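Local coordinates for protein GTP cyclohydrolase 1 type 2 homolog (Escherichia coli, Escherichia coli O157:H7, PDB 1NMO) that binds a pair of metal ions in each subunit of a ring-shaped hexamer and may help to degrade radiation-damaged nucleotides, at residues A44-L49 and L83-A88; L140-W145 and H209-G214; S177-A182 and D188-G193. All blocks are in the same frame, centred on the assembly; numbering follows the deposited sequence.

Contact 1: residues A44-L49 and L83-A88; sequences ASQALL and LKTLLA
Gln46 reaches across to Thr85 where two neighbouring helices, 46-54 and 78-88, pack beside each other against the five-stranded mixed sheet of an alpha/beta fold. The glutamine leaves its helix with CG anti to the backbone N (chi1 -172°) and then bends at chi2, which swings the amide over to the other helix. NE2 donates to Thr85 OG1 at 3.0 Å with a bent N-H...O angle of 145°, and the oxygen lies almost in the amide plane. The same NE2 also bonds Asp50 one turn on, so two acceptors hold the rotation of the amide. Thr85 OG1 sits beside its own backbone N and also bonds the carbonyl of Asn81, so the hydroxyl can give its proton there while it accepts from the glutamine. Closer to the sheet the contact turns apolar. The side chains of Leu49 and Leu86 meet at about a right angle, with Leu49 CD1 3.9 Å from Leu86 CD2, and Tyr66 touches both. At the start of helix 46-54, Gln46 N bonds Glu205 of a neighbouring subunit. Beside the polar bridge, the methyl CG2 of Thr85 lies 4.3 Å from Leu49 CB and 4.2 Å from Leu49 O.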
ATOM      1  N   ALA A  44      -6.930   6.680 -32.141  1.00 10.99           N
ATOM      2  CA  ALA A  44      -6.303   5.622 -32.934  1.00 12.05           C
ATOM      3  C   ALA A  44      -4.900   5.240 -32.405  1.00 12.47           C
ATOM      4  O   ALA A  44      -3.919   5.354 -33.117  1.00 12.51           O
ATOM      5  CB  ALA A  44      -6.217   6.077 -34.435  1.00 11.27           C
ATOM      6  N   SER A  45      -4.833   4.800 -31.153  1.00 11.02           N
ATOM      7  CA  SER A  45      -3.606   4.390 -30.529  1.00 11.41           C
ATOM      8  C   SER A  45      -3.198   3.023 -31.042  1.00 11.29           C
ATOM      9  O   SER A  45      -3.989   2.311 -31.627  1.00  9.17           O
ATOM     10  CB  SER A  45      -3.832   4.264 -29.013  1.00 12.04           C
ATOM     11  OG  SER A  45      -4.897   3.286 -28.841  1.00 14.36           O
ATOM     12  N   GLN A  46      -1.945   2.636 -30.799  1.00 12.24           N
ATOM     13  CA  GLN A  46      -1.514   1.316 -31.236  1.00 12.94           C
ATOM     14  C   GLN A  46      -2.428   0.281 -30.601  1.00 13.38           C
ATOM     15  O   GLN A  46      -2.742  -0.729 -31.215  1.00 15.45           O
ATOM     16  CB  GLN A  46      -0.127   1.033 -30.699  1.00 14.54           C
ATOM     17  CG  GLN A  46       0.471  -0.269 -31.297  1.00 14.33           C
ATOM     18  CD  GLN A  46       0.737  -0.050 -32.751  1.00 15.79           C
ATOM     19  OE1 GLN A  46       1.380   0.971 -33.100  1.00 15.04           O
ATOM     20  NE2 GLN A  46       0.253  -0.951 -33.625  1.00 15.04           N
ATOM     21  N   ALA A  47      -2.853   0.505 -29.351  1.00 13.21           N
ATOM     22  CA  ALA A  47      -3.684  -0.479 -28.661  1.00 12.97           C
ATOM     23  C   ALA A  47      -5.013  -0.741 -29.344  1.00 12.17           C
ATOM     24  O   ALA A  47      -5.444  -1.871 -29.381  1.00 15.39           O
ATOM     25  CB  ALA A  47      -3.891  -0.065 -27.178  1.00 12.82           C
ATOM     26  N   LEU A  48      -5.651   0.261 -29.917  1.00 11.59           N
ATOM     27  CA  LEU A  48      -6.955   0.089 -30.634  1.00 11.84           C
ATOM     28  C   LEU A  48      -6.679  -0.604 -31.913  1.00 11.91           C
ATOM     29  O   LEU A  48      -7.414  -1.486 -32.398  1.00 13.08           O
ATOM     30  CB  LEU A  48      -7.558   1.427 -31.063  1.00  7.97           C
ATOM     31  CG  LEU A  48      -8.977   1.891 -30.844  1.00 10.37           C
ATOM     32  CD1 LEU A  48      -9.547   2.694 -32.043  1.00  6.45           C
ATOM     33  CD2 LEU A  48      -9.807   0.732 -30.439  1.00  8.24           C
ATOM     34  N   LEU A  49      -5.619  -0.163 -32.544  1.00 12.08           N
ATOM     35  CA  LEU A  49      -5.245  -0.753 -33.848  1.00 11.50           C
ATOM     36  C   LEU A  49      -4.923  -2.233 -33.693  1.00 12.48           C
ATOM     37  O   LEU A  49      -5.203  -3.060 -34.552  1.00 15.13           O
ATOM     38  CB  LEU A  49      -4.052   0.022 -34.315  1.00 10.86           C
ATOM     39  CG  LEU A  49      -4.215   1.066 -35.406  1.00 10.71           C
ATOM     40  CD1 LEU A  49      -5.520   1.699 -35.473  1.00  8.31           C
ATOM     41  CD2 LEU A  49      -3.085   2.001 -35.308  1.00  8.87           C
ATOM     42  N   LEU A  83       0.899   3.304 -38.707  1.00 12.02           N
ATOM     43  CA  LEU A  83       0.591   3.325 -40.112  1.00 12.03           C
ATOM     44  C   LEU A  83       0.982   1.981 -40.756  1.00 12.64           C
ATOM     45  O   LEU A  83       0.364   1.566 -41.774  1.00 13.90           O
ATOM     46  CB  LEU A  83       1.327   4.507 -40.790  1.00 11.64           C
ATOM     47  CG  LEU A  83       0.833   5.872 -40.379  1.00 11.88           C
ATOM     48  CD1 LEU A  83       1.674   6.968 -40.939  1.00 10.73           C
ATOM     49  CD2 LEU A  83      -0.593   5.969 -40.827  1.00 11.42           C
ATOM     50  N   LYS A  84       1.991   1.292 -40.213  1.00 11.96           N
ATOM     51  CA  LYS A  84       2.335   0.015 -40.804  1.00 11.71           C
ATOM     52  C   LYS A  84       1.176  -0.858 -40.432  1.00 14.18           C
ATOM     53  O   LYS A  84       0.666  -1.616 -41.251  1.00 15.32           O
ATOM     54  CB  LYS A  84       3.549  -0.641 -40.160  1.00 11.31           C
ATOM     55  CG  LYS A  84       3.908  -2.014 -40.831  1.00 10.42           C
ATOM     56  CD  LYS A  84       5.133  -2.697 -40.183  1.00 10.96           C
ATOM     57  CE  LYS A  84       5.404  -4.074 -40.799  1.00 14.18           C
ATOM     58  NZ  LYS A  84       6.536  -4.824 -40.050  1.00 16.45           N
ATOM     59  N   THR A  85       0.738  -0.782 -39.187  1.00 14.31           N
ATOM     60  CA  THR A  85      -0.335  -1.681 -38.809  1.00 14.60           C
ATOM     61  C   THR A  85      -1.599  -1.482 -39.693  1.00 15.13           C
ATOM     62  O   THR A  85      -2.255  -2.443 -40.113  1.00 16.84           O
ATOM     63  CB  THR A  85      -0.702  -1.462 -37.370  1.00 13.51           C
ATOM     64  OG1 THR A  85       0.419  -1.770 -36.524  1.00 14.15           O
ATOM     65  CG2 THR A  85      -1.845  -2.398 -37.029  1.00 14.59           C
ATOM     66  N   LEU A  86      -1.959  -0.244 -39.971  1.00 13.90           N
ATOM     67  CA  LEU A  86      -3.136   0.035 -40.800  1.00 13.53           C
ATOM     68  C   LEU A  86      -2.850  -0.331 -42.252  1.00 14.64           C
ATOM     69  O   LEU A  86      -3.628  -1.064 -42.920  1.00 16.23           O
ATOM     70  CB  LEU A  86      -3.470   1.570 -40.760  1.00  8.73           C
ATOM     71  CG  LEU A  86      -4.039   2.172 -39.458  1.00  7.43           C
ATOM     72  CD1 LEU A  86      -3.874   3.679 -39.364  1.00  1.11           C
ATOM     73  CD2 LEU A  86      -5.486   1.781 -39.362  1.00  5.74           C
ATOM     74  N   LEU A  87      -1.731   0.177 -42.781  1.00 14.90           N
ATOM     75  CA  LEU A  87      -1.516  -0.044 -44.207  1.00 15.30           C
ATOM     76  C   LEU A  87      -1.248  -1.444 -44.531  1.00 15.24           C
ATOM     77  O   LEU A  87      -1.824  -1.937 -45.466  1.00 16.26           O
ATOM     78  CB  LEU A  87      -0.388   0.821 -44.765  1.00 14.63           C
ATOM     79  CG  LEU A  87      -0.794   2.267 -44.773  1.00 14.64           C
ATOM     80  CD1 LEU A  87       0.420   3.119 -44.483  1.00 15.44           C
ATOM     81  CD2 LEU A  87      -1.335   2.598 -46.130  1.00 14.50           C
ATOM     82  N   ALA A  88      -0.421  -2.126 -43.747  1.00 14.54           N
ATOM     83  CA  ALA A  88      -0.130  -3.507 -44.148  1.00 15.63           C
ATOM     84  C   ALA A  88      -1.330  -4.444 -44.024  1.00 16.65           C
ATOM     85  O   ALA A  88      -1.333  -5.547 -44.604  1.00 17.51           O
ATOM     86  CB  ALA A  88       1.050  -4.069 -43.353  1.00 10.43           C
TER

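Contact 2: residues L140-W145 and H209-G214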
ATOM      1  N   LEU A 140     -20.218  19.381  -4.098  1.00 19.54           N
ATOM      2  CA  LEU A 140     -19.588  18.114  -3.688  1.00 20.29           C
ATOM      3  C   LEU A 140     -20.386  16.956  -4.269  1.00 19.98           C
ATOM      4  O   LEU A 140     -19.856  15.975  -4.851  1.00 21.01           O
ATOM      5  CB  LEU A 140     -19.556  18.053  -2.162  1.00 21.33           C
ATOM      6  CG  LEU A 140     -19.518  16.660  -1.496  1.00 23.54           C
ATOM      7  CD1 LEU A 140     -18.158  16.031  -1.800  1.00 22.20           C
ATOM      8  CD2 LEU A 140     -19.683  16.773   0.089  1.00 24.87           C
ATOM      9  N   GLU A 141     -21.689  17.099  -4.138  1.00 19.90           N
ATOM     10  CA  GLU A 141     -22.638  16.112  -4.669  1.00 20.92           C
ATOM     11  C   GLU A 141     -22.485  16.013  -6.192  1.00 18.60           C
ATOM     12  O   GLU A 141     -22.553  14.910  -6.771  1.00 20.18           O
ATOM     13  CB  GLU A 141     -24.065  16.559  -4.337  1.00 22.20           C
ATOM     14  CG  GLU A 141     -24.905  15.390  -3.845  1.00 28.35           C
ATOM     15  CD  GLU A 141     -26.386  15.772  -3.597  1.00 30.51           C
ATOM     16  OE1 GLU A 141     -26.632  16.688  -2.730  1.00 29.17           O
ATOM     17  OE2 GLU A 141     -27.273  15.134  -4.263  1.00 30.83           O
ATOM     18  N   LEU A 142     -22.288  17.138  -6.857  1.00 16.56           N
ATOM     19  CA  LEU A 142     -22.136  17.064  -8.299  1.00 17.54           C
ATOM     20  C   LEU A 142     -20.849  16.268  -8.593  1.00 17.13           C
ATOM     21  O   LEU A 142     -20.787  15.506  -9.534  1.00 18.50           O
ATOM     22  CB  LEU A 142     -22.056  18.475  -8.919  1.00 15.51           C
ATOM     23  CG  LEU A 142     -21.980  18.434 -10.449  1.00 16.53           C
ATOM     24  CD1 LEU A 142     -23.078  17.511 -10.953  1.00 16.47           C
ATOM     25  CD2 LEU A 142     -22.140  19.846 -11.055  1.00 16.98           C
ATOM     26  N   ALA A 143     -19.826  16.436  -7.772  1.00 17.45           N
ATOM     27  CA  ALA A 143     -18.546  15.736  -7.966  1.00 18.94           C
ATOM     28  C   ALA A 143     -18.739  14.270  -7.868  1.00 18.64           C
ATOM     29  O   ALA A 143     -18.273  13.496  -8.714  1.00 18.76           O
ATOM     30  CB  ALA A 143     -17.560  16.156  -6.929  1.00 16.64           C
ATOM     31  N   SER A 144     -19.437  13.865  -6.822  1.00 19.34           N
ATOM     32  CA  SER A 144     -19.700  12.431  -6.666  1.00 19.85           C
ATOM     33  C   SER A 144     -20.520  11.859  -7.771  1.00 19.40           C
ATOM     34  O   SER A 144     -20.340  10.708  -8.140  1.00 21.29           O
ATOM     35  CB  SER A 144     -20.449  12.152  -5.373  1.00 20.31           C
ATOM     36  OG  SER A 144     -19.471  12.132  -4.386  1.00 23.59           O
ATOM     37  N   TRP A 145     -21.445  12.648  -8.280  1.00 18.58           N
ATOM     38  CA  TRP A 145     -22.321  12.222  -9.370  1.00 17.77           C
ATOM     39  C   TRP A 145     -21.523  11.993 -10.686  1.00 17.97           C
ATOM     40  O   TRP A 145     -21.664  10.970 -11.426  1.00 18.76           O
ATOM     41  CB  TRP A 145     -23.322  13.347  -9.570  1.00 17.79           C
ATOM     42  CG  TRP A 145     -24.151  13.215 -10.777  1.00 17.67           C
ATOM     43  CD1 TRP A 145     -24.225  14.072 -11.826  1.00 18.88           C
ATOM     44  CD2 TRP A 145     -25.137  12.219 -10.986  1.00 19.18           C
ATOM     45  NE1 TRP A 145     -25.241  13.677 -12.705  1.00 19.02           N
ATOM     46  CE2 TRP A 145     -25.807  12.537 -12.199  1.00 19.94           C
ATOM     47  CE3 TRP A 145     -25.533  11.085 -10.254  1.00 20.54           C
ATOM     48  CZ2 TRP A 145     -26.835  11.756 -12.698  1.00 18.76           C
ATOM     49  CZ3 TRP A 145     -26.572  10.306 -10.753  1.00 21.60           C
ATOM     50  CH2 TRP A 145     -27.214  10.656 -11.975  1.00 21.10           C
ATOM     51  N   HIS A 209     -18.081  26.544  -9.611  1.00 16.49           N
ATOM     52  CA  HIS A 209     -17.599  25.229  -9.342  1.00 16.25           C
ATOM     53  C   HIS A 209     -16.935  24.783 -10.625  1.00 16.54           C
ATOM     54  O   HIS A 209     -17.550  24.911 -11.693  1.00 19.06           O
ATOM     55  CB  HIS A 209     -18.776  24.281  -9.058  1.00 15.15           C
ATOM     56  CG  HIS A 209     -19.392  24.471  -7.709  1.00 15.34           C
ATOM     57  ND1 HIS A 209     -18.778  24.046  -6.548  1.00 14.10           N
ATOM     58  CD2 HIS A 209     -20.539  25.101  -7.330  1.00 14.66           C
ATOM     59  CE1 HIS A 209     -19.510  24.416  -5.500  1.00 13.59           C
ATOM     60  NE2 HIS A 209     -20.582  25.056  -5.949  1.00 16.25           N
ATOM     61  N   PHE A 210     -15.718  24.227 -10.542  1.00 13.93           N
ATOM     62  CA  PHE A 210     -15.050  23.756 -11.752  1.00 13.34           C
ATOM     63  C   PHE A 210     -14.729  22.270 -11.578  1.00 12.31           C
ATOM     64  O   PHE A 210     -14.322  21.887 -10.494  1.00 15.09           O
ATOM     65  CB  PHE A 210     -13.742  24.541 -12.043  1.00 10.21           C
ATOM     66  CG  PHE A 210     -12.899  23.864 -13.025  1.00  9.65           C
ATOM     67  CD1 PHE A 210     -13.279  23.814 -14.360  1.00 11.07           C
ATOM     68  CD2 PHE A 210     -11.772  23.163 -12.622  1.00 10.02           C
ATOM     69  CE1 PHE A 210     -12.555  23.077 -15.313  1.00 11.31           C
ATOM     70  CE2 PHE A 210     -11.038  22.416 -13.566  1.00 11.45           C
ATOM     71  CZ  PHE A 210     -11.445  22.381 -14.914  1.00 12.65           C
ATOM     72  N   TYR A 211     -14.916  21.470 -12.621  1.00 10.21           N
ATOM     73  CA  TYR A 211     -14.670  20.020 -12.617  1.00 11.04           C
ATOM     74  C   TYR A 211     -13.806  19.707 -13.840  1.00 11.41           C
ATOM     75  O   TYR A 211     -14.147  20.161 -14.950  1.00  9.48           O
ATOM     76  CB  TYR A 211     -15.973  19.205 -12.815  1.00 12.49           C
ATOM     77  CG  TYR A 211     -16.970  19.497 -11.755  1.00 11.97           C
ATOM     78  CD1 TYR A 211     -17.707  20.646 -11.782  1.00 11.26           C
ATOM     79  CD2 TYR A 211     -17.033  18.682 -10.626  1.00 12.76           C
ATOM     80  CE1 TYR A 211     -18.484  21.008 -10.662  1.00 13.21           C
ATOM     81  CE2 TYR A 211     -17.796  18.995  -9.537  1.00 14.04           C
ATOM     82  CZ  TYR A 211     -18.524  20.170  -9.540  1.00 15.73           C
ATOM     83  OH  TYR A 211     -19.269  20.483  -8.377  1.00 16.06           O
ATOM     84  N   ALA A 212     -12.707  18.942 -13.650  1.00  9.57           N
ATOM     85  CA  ALA A 212     -11.854  18.559 -14.793  1.00  9.57           C
ATOM     86  C   ALA A 212     -12.216  17.101 -14.731  1.00  9.91           C
ATOM     87  O   ALA A 212     -11.692  16.390 -13.881  1.00 11.31           O
ATOM     88  CB  ALA A 212     -10.406  18.777 -14.469  1.00  7.46           C
ATOM     89  N   ALA A 213     -13.133  16.639 -15.591  1.00  9.54           N
ATOM     90  CA  ALA A 213     -13.638  15.278 -15.449  1.00 10.47           C
ATOM     91  C   ALA A 213     -12.907  14.235 -16.205  1.00 11.87           C
ATOM     92  O   ALA A 213     -13.353  13.078 -16.217  1.00 12.93           O
ATOM     93  CB  ALA A 213     -15.092  15.226 -15.797  1.00  9.18           C
ATOM     94  N   GLY A 214     -11.785  14.630 -16.828  1.00 12.90           N
ATOM     95  CA  GLY A 214     -10.990  13.689 -17.601  1.00 13.30           C
ATOM     96  C   GLY A 214     -11.133  13.868 -19.094  1.00 12.64           C
ATOM     97  O   GLY A 214     -12.240  13.973 -19.589  1.00 15.87           O
TER
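The ring of Tyr211 meets Ala143 at its edge: Ala143 CB lies in the ring plane, 3.9 Å from Tyr211 CE2. The ring of Trp156, from the neighbouring edge strand 155-157, stacks on Tyr211, and the His209 ring meets the same indole with the planes at about 25°. Two rings, those of Tyr211 and His209, therefore share the indole of Trp156 on this side of the sheet. From helix 139-150 the approach is less regular. Ala143 CA comes to Tyr211 CE2 at 3.7 Å, and Leu142 CD2 to Tyr211 CE1 at 3.9 Å, both obliquely to the ring. Leu142 and Ala143 CA lie to the same side of the ring plane, Leu142 nearer CE1 and CZ, Ala143 nearer CE2, while the Ala143 methyl sits at the edge.

The torsions explain the fit. Tyr211 CG lies beside its backbone N (chi1 -59°), which sends the ring out from the strand to the helix. Leu142 has CG anti to its N (chi1 -177°) and lays its side chain obliquely across the phenol end, where Leu142 CB is 3.5 Å from Tyr211 OH.

This is a helix packed on one face of the six-stranded mixed sheet of an alpha/beta fold, away from the metal site. Val165 of strand 165-170 touches Leu142 as well, and Ile146, a turn further along the helix, touches Tyr211.

Tyr211 is buried, and its hydroxyl, close to the aliphatic Leu142 CB, bonds the carbonyl oxygen of Gly139. The bond to a carbonyl, which can only accept, makes the hydroxyl the donor and turns its proton toward the start of the helix; such a setting would probably favour the neutral phenol.

Contact 3: residues S177-A182 and D188-G193; sequences SFIDSA and DAFITG
Phe190 projects from its strand as a single large knob, and Phe178, Ile179 and Ala182 form the hollow that receives it. Ile179 covers the ring itself: its CA stands over one face of Phe190, a CH-pi contact 4.1 Å from the centroid and 22° off the normal. Beside it, Ile179 CB presses on Phe190 CD2 at 3.7 Å. The rim of the hollow is made by two smaller bumps, both oblique to the ring. Phe178 CB touches Phe190 CZ at 3.8 Å, and Ala182 CB comes to Phe190 CD1 at 4.1 Å. With CG anti to the backbone N (chi1 176°), the phenylalanine ring is carried against the first turn of the helix, within touch of Phe178, Ile179 and Ala182.

The setting is a beta-alpha-beta unit, in which strand 165-170 leads through helix 179-185 into strand 189-192, its parallel neighbour. Ala182 also rests on Ala169 of the first strand, and Phe210 of strand 209-212 touches both Ile179 and Phe190. Of the Phe178 side chain it is CB that lines the hollow; the ring runs off toward Glu125 and Cys171. The carbonyl oxygen Phe178 O lies 4.3 Å above the plane of the Phe190 ring, toward its rim.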
ATOM      1  N   SER A 177      -9.940  26.192 -21.409  1.00 16.97           N
ATOM      2  CA  SER A 177      -9.713  27.616 -21.641  1.00 17.79           C
ATOM      3  C   SER A 177     -11.017  28.377 -21.854  1.00 18.17           C
ATOM      4  O   SER A 177     -11.021  29.625 -21.937  1.00 19.11           O
ATOM      5  CB  SER A 177      -8.714  27.801 -22.812  1.00 16.73           C
ATOM      6  OG  SER A 177      -9.307  27.412 -24.029  1.00 20.60           O
ATOM      7  N   PHE A 178     -12.136  27.637 -21.879  1.00 16.84           N
ATOM      8  CA  PHE A 178     -13.432  28.266 -22.122  1.00 15.94           C
ATOM      9  C   PHE A 178     -14.059  28.662 -20.809  1.00 16.55           C
ATOM     10  O   PHE A 178     -15.155  29.193 -20.762  1.00 16.61           O
ATOM     11  CB  PHE A 178     -14.347  27.277 -22.843  1.00 15.28           C
ATOM     12  CG  PHE A 178     -14.036  27.133 -24.305  1.00 14.30           C
ATOM     13  CD1 PHE A 178     -14.100  28.262 -25.157  1.00 14.59           C
ATOM     14  CD2 PHE A 178     -13.747  25.876 -24.858  1.00 13.84           C
ATOM     15  CE1 PHE A 178     -13.882  28.135 -26.525  1.00 14.56           C
ATOM     16  CE2 PHE A 178     -13.526  25.729 -26.228  1.00 12.21           C
ATOM     17  CZ  PHE A 178     -13.586  26.818 -27.073  1.00 13.57           C
ATOM     18  N   ILE A 179     -13.374  28.386 -19.713  1.00 14.67           N
ATOM     19  CA  ILE A 179     -13.961  28.751 -18.473  1.00 13.30           C
ATOM     20  C   ILE A 179     -14.288  30.238 -18.271  1.00 14.83           C
ATOM     21  O   ILE A 179     -15.320  30.580 -17.631  1.00 12.93           O
ATOM     22  CB  ILE A 179     -13.100  28.259 -17.299  1.00 12.35           C
ATOM     23  CG1 ILE A 179     -13.860  28.532 -15.991  1.00 11.68           C
ATOM     24  CG2 ILE A 179     -11.698  28.951 -17.286  1.00 11.03           C
ATOM     25  CD1 ILE A 179     -13.276  27.754 -14.707  1.00  8.27           C
ATOM     26  N   ASP A 180     -13.460  31.146 -18.798  1.00 15.61           N
ATOM     27  CA  ASP A 180     -13.734  32.551 -18.543  1.00 17.23           C
ATOM     28  C   ASP A 180     -14.952  32.992 -19.325  1.00 18.95           C
ATOM     29  O   ASP A 180     -15.831  33.686 -18.783  1.00 18.69           O
ATOM     30  CB  ASP A 180     -12.581  33.424 -18.923  1.00 18.38           C
ATOM     31  CG  ASP A 180     -11.395  33.278 -17.993  1.00 20.41           C
ATOM     32  OD1 ASP A 180     -11.537  32.808 -16.825  1.00 18.67           O
ATOM     33  OD2 ASP A 180     -10.298  33.667 -18.486  1.00 23.98           O
ATOM     34  N   SER A 181     -15.025  32.582 -20.586  1.00 17.97           N
ATOM     35  CA  SER A 181     -16.162  32.983 -21.331  1.00 18.89           C
ATOM     36  C   SER A 181     -17.441  32.387 -20.677  1.00 18.61           C
ATOM     37  O   SER A 181     -18.502  33.004 -20.754  1.00 19.21           O
ATOM     38  CB  SER A 181     -15.984  32.570 -22.781  1.00 17.59           C
ATOM     39  OG  SER A 181     -16.917  31.571 -23.043  1.00 20.53           O
ATOM     40  N   ALA A 182     -17.381  31.226 -20.021  1.00 16.43           N
ATOM     41  CA  ALA A 182     -18.612  30.721 -19.377  1.00 15.16           C
ATOM     42  C   ALA A 182     -18.900  31.562 -18.187  1.00 14.54           C
ATOM     43  O   ALA A 182     -20.022  31.819 -17.912  1.00 14.74           O
ATOM     44  CB  ALA A 182     -18.470  29.285 -18.940  1.00 11.71           C
ATOM     45  N   ASP A 188     -23.213  28.366 -12.748  1.00 18.18           N
ATOM     46  CA  ASP A 188     -22.778  28.082 -11.389  1.00 17.30           C
ATOM     47  C   ASP A 188     -21.592  27.086 -11.527  1.00 17.79           C
ATOM     48  O   ASP A 188     -20.687  27.039 -10.670  1.00 18.76           O
ATOM     49  CB  ASP A 188     -23.871  27.361 -10.583  1.00 16.36           C
ATOM     50  CG  ASP A 188     -25.204  28.083 -10.576  1.00 16.53           C
ATOM     51  OD1 ASP A 188     -25.203  29.325 -10.565  1.00 18.26           O
ATOM     52  OD2 ASP A 188     -26.258  27.405 -10.540  1.00 17.07           O
ATOM     53  N   ALA A 189     -21.587  26.272 -12.584  1.00 16.22           N
ATOM     54  CA  ALA A 189     -20.483  25.311 -12.720  1.00 15.87           C
ATOM     55  C   ALA A 189     -20.040  25.178 -14.175  1.00 15.89           C
ATOM     56  O   ALA A 189     -20.851  25.453 -15.111  1.00 16.90           O
ATOM     57  CB  ALA A 189     -20.904  23.999 -12.174  1.00 11.46           C
ATOM     58  N   PHE A 190     -18.762  24.828 -14.372  1.00 14.91           N
ATOM     59  CA  PHE A 190     -18.189  24.609 -15.746  1.00 12.30           C
ATOM     60  C   PHE A 190     -17.500  23.292 -15.631  1.00 13.29           C
ATOM     61  O   PHE A 190     -16.754  23.064 -14.660  1.00 15.31           O
ATOM     62  CB  PHE A 190     -17.170  25.696 -16.162  1.00  8.77           C
ATOM     63  CG  PHE A 190     -16.531  25.436 -17.496  1.00  9.06           C
ATOM     64  CD1 PHE A 190     -17.284  25.421 -18.668  1.00  9.12           C
ATOM     65  CD2 PHE A 190     -15.138  25.204 -17.598  1.00  8.97           C
ATOM     66  CE1 PHE A 190     -16.690  25.188 -19.946  1.00  9.25           C
ATOM     67  CE2 PHE A 190     -14.537  24.977 -18.833  1.00  9.53           C
ATOM     68  CZ  PHE A 190     -15.323  24.967 -20.041  1.00  9.16           C
ATOM     69  N   ILE A 191     -17.746  22.403 -16.593  1.00 13.73           N
ATOM     70  CA  ILE A 191     -17.192  21.049 -16.603  1.00 13.08           C
ATOM     71  C   ILE A 191     -16.391  20.813 -17.857  1.00 13.76           C
ATOM     72  O   ILE A 191     -16.896  21.113 -18.954  1.00 15.38           O
ATOM     73  CB  ILE A 191     -18.333  19.983 -16.663  1.00 13.31           C
ATOM     74  CG1 ILE A 191     -19.308  20.239 -15.562  1.00 10.42           C
ATOM     75  CG2 ILE A 191     -17.768  18.507 -16.522  1.00  8.83           C
ATOM     76  CD1 ILE A 191     -20.495  19.355 -15.664  1.00 10.03           C
ATOM     77  N   THR A 192     -15.158  20.308 -17.792  1.00 12.56           N
ATOM     78  CA  THR A 192     -14.542  20.069 -19.107  1.00 12.88           C
ATOM     79  C   THR A 192     -13.708  18.838 -18.892  1.00 13.64           C
ATOM     80  O   THR A 192     -13.988  18.106 -17.961  1.00 12.95           O
ATOM     81  CB  THR A 192     -13.736  21.244 -19.560  1.00 13.80           C
ATOM     82  OG1 THR A 192     -13.170  20.935 -20.843  1.00 14.99           O
ATOM     83  CG2 THR A 192     -12.584  21.529 -18.582  1.00 13.56           C
ATOM     84  N   GLY A 193     -12.689  18.570 -19.698  1.00 15.01           N
ATOM     85  CA  GLY A 193     -11.933  17.336 -19.420  1.00 14.56           C
ATOM     86  C   GLY A 193     -10.616  17.547 -18.669  1.00 14.88           C
ATOM     87  O   GLY A 193     -10.307  16.899 -17.687  1.00 14.49           O
TER

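Contacts 2 and 3 belong to one sheet: their strands 209-212 and 189-192 are neighbours, and their centres lie about 12 Å apart. His209 N is 2.9 Å from Asp188 O, and Gly214 N is 2.8 Å from Gly193 O, both probable hydrogen bonds. Tyr211 and Phe190 project from opposite faces, so their two helices sandwich the sheet. Contact 1 lies in the other sheet's half of the chain, its centre about 34 Å from each of theirs. The two irons sit between the halves, held by His63, His64, Asp101, His215 and Glu219. Gly214 immediately precedes His215. In contact 3, the side chain of Phe178 is about 9 Å from a bound iron.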